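Local structure of PA14 domain-containing protein (Clostridium clariflavum, 6QDI) at residues V32-A36 with K37-N41. The protein probably senses plant biomass outside the cell as an RsgI-like anti-sigma factor, its tandem calcium-binding PA14 domains forming the presumed sugar-binding part. Residues are numbered along the deposited sequence; the frame is centred on the assembly and turned at random.
Sequences VNSPA and KEIRN
Ser34 faces Ile39 across a tight reversal of the chain, its hydroxyl pointed at a pair of neighbouring carbonyl oxygens. With OG anti to the backbone N (chi1 179°), the oxygen lies 2.7 Å from Ile39 O and 2.8 Å from Ala36 O, and the two carbonyls compete for its single proton. Ala36 to Ile39 form a type I beta turn, closed by the bond from Ile39 N to Ala36 O at 3.0 Å, with the donor well above the carbonyl plane. Next to the hydroxyl, Pro35 and Ile39 make an oblique apolar contact, Pro35 CD against Ile39 CG2 at 4.0 Å. Toward the open end of the loop the amides of Asn33 and Asn41 meet with planes 55° apart: Asn41 ND2 gives a fairly long bond of 3.3 Å to Asn33 OD1, tilted 30° from its carbonyl plane. The other branch, Asn41 OD1, accepts at 2.7 Å from a water that also donates to Val32 O, so both ends of the Asn41 amide tie back to the start of the loop. At the turn, Lys37 NZ meets Glu38 OE2 from above the carboxylate plane in a 3.0 Å salt bridge. The loop joins strands 27-31 and 44-53 of the first PA14 domain; Ile39 and Pro35 rest on Tyr8 and Tyr45, Arg40 N bonds to the calcium ligand Asp10, and the Arg40 guanidinium crosses to Asp176 (strand 170-176) and Tyr161 (strand 157-162) of the second.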
loop_
_atom_site.group_PDB
_atom_site.type_symbol
_atom_site.label_atom_id
_atom_site.label_comp_id
_atom_site.label_asym_id
_atom_site.label_seq_id
_atom_site.Cartn_x
_atom_site.Cartn_y
_atom_site.Cartn_z
ATOM N N VAL A 32 2.520 -4.284 -17.031
ATOM C CA VAL A 32 2.299 -2.948 -16.468
ATOM C C VAL A 32 0.899 -2.801 -15.915
ATOM O O VAL A 32 0.501 -1.678 -15.570
ATOM C CB VAL A 32 2.621 -1.791 -17.449
ATOM C CG1 VAL A 32 4.112 -1.799 -17.740
ATOM C CG2 VAL A 32 1.818 -1.875 -18.721
ATOM N N ASN A 33 0.130 -3.878 -15.821
ATOM C CA ASN A 33 -1.235 -3.800 -15.293
ATOM C C ASN A 33 -1.316 -4.296 -13.889
ATOM O O ASN A 33 -0.404 -4.900 -13.377
ATOM C CB ASN A 33 -2.160 -4.602 -16.154
ATOM C CG ASN A 33 -2.372 -3.920 -17.469
ATOM O OD1 ASN A 33 -2.536 -2.678 -17.526
ATOM N ND2 ASN A 33 -2.306 -4.675 -18.523
ATOM N N SER A 34 -2.439 -4.051 -13.281
ATOM C CA SER A 34 -2.668 -4.366 -11.939
ATOM C C SER A 34 -2.774 -5.878 -11.657
ATOM O O SER A 34 -3.222 -6.626 -12.545
ATOM C CB SER A 34 -4.032 -3.686 -11.657
ATOM O OG SER A 34 -4.422 -3.923 -10.387
ATOM N N PRO A 35 -2.520 -6.327 -10.413
ATOM C CA PRO A 35 -2.851 -7.729 -10.116
ATOM C C PRO A 35 -4.311 -8.051 -10.012
ATOM O O PRO A 35 -4.650 -9.238 -10.016
ATOM C CB PRO A 35 -2.219 -8.005 -8.738
ATOM C CG PRO A 35 -1.322 -6.905 -8.491
ATOM C CD PRO A 35 -1.764 -5.717 -9.302
ATOM N N ALA A 36 -5.161 -7.064 -9.829
ATOM C CA ALA A 36 -6.573 -7.349 -9.558
ATOM C C ALA A 36 -7.365 -6.083 -9.751
ATOM O O ALA A 36 -6.831 -4.984 -9.553
ATOM C CB ALA A 36 -6.731 -7.867 -8.134
ATOM N N LYS A 37 -8.675 -6.230 -10.028
ATOM C CA LYS A 37 -9.495 -5.044 -10.271
ATOM C C LYS A 37 -9.558 -4.106 -9.060
ATOM O O LYS A 37 -9.742 -2.906 -9.212
ATOM C CB LYS A 37 -10.881 -5.454 -10.743
ATOM C CG LYS A 37 -11.750 -6.135 -9.719
ATOM C CD LYS A 37 -13.078 -6.541 -10.328
ATOM C CE LYS A 37 -14.063 -7.069 -9.300
ATOM N NZ LYS A 37 -13.567 -8.282 -8.598
ATOM N N GLU A 38 -9.362 -4.662 -7.858
ATOM C CA GLU A 38 -9.416 -3.900 -6.631
ATOM C C GLU A 38 -8.195 -3.015 -6.416
ATOM O O GLU A 38 -8.226 -2.143 -5.548
ATOM C CB GLU A 38 -9.566 -4.827 -5.414
ATOM C CG GLU A 38 -10.913 -5.518 -5.307
ATOM C CD GLU A 38 -11.041 -6.766 -6.163
ATOM O OE1 GLU A 38 -10.060 -7.198 -6.825
ATOM O OE2 GLU A 38 -12.155 -7.353 -6.177
ATOM N N ILE A 39 -7.116 -3.271 -7.146
ATOM C CA ILE A 39 -5.871 -2.526 -7.021
ATOM C C ILE A 39 -5.830 -1.535 -8.163
ATOM O O ILE A 39 -5.896 -1.942 -9.347
ATOM C CB ILE A 39 -4.671 -3.504 -7.072
ATOM C CG1 ILE A 39 -4.665 -4.416 -5.839
ATOM C CG2 ILE A 39 -3.333 -2.777 -7.164
ATOM C CD1 ILE A 39 -4.300 -3.708 -4.541
ATOM N N ARG A 40 -5.686 -0.255 -7.834
ATOM C CA ARG A 40 -5.626 0.813 -8.840
ATOM C C ARG A 40 -4.520 0.478 -9.849
ATOM O O ARG A 40 -3.389 0.116 -9.481
ATOM C CB ARG A 40 -5.335 2.179 -8.161
ATOM C CG ARG A 40 -5.376 3.384 -9.118
ATOM C CD ARG A 40 -6.795 3.938 -9.213
ATOM N NE ARG A 40 -7.064 4.352 -7.860
ATOM C CZ ARG A 40 -6.905 5.569 -7.374
ATOM N NH1 ARG A 40 -6.563 6.545 -8.157
ATOM N NH2 ARG A 40 -7.080 5.786 -6.063
ATOM N N ASN A 41 -4.814 0.681 -11.123
ATOM C CA ASN A 41 -3.897 0.334 -12.221
ATOM C C ASN A 41 -2.935 1.490 -12.480
ATOM O O ASN A 41 -2.956 2.098 -13.546
ATOM C CB ASN A 41 -4.683 -0.023 -13.491
ATOM C CG ASN A 41 -3.803 -0.579 -14.536
ATOM O OD1 ASN A 41 -2.713 -1.100 -14.226
ATOM N ND2 ASN A 41 -4.273 -0.555 -15.780
HETATM O O HOH W 1 -0.511 -1.163 -12.707
#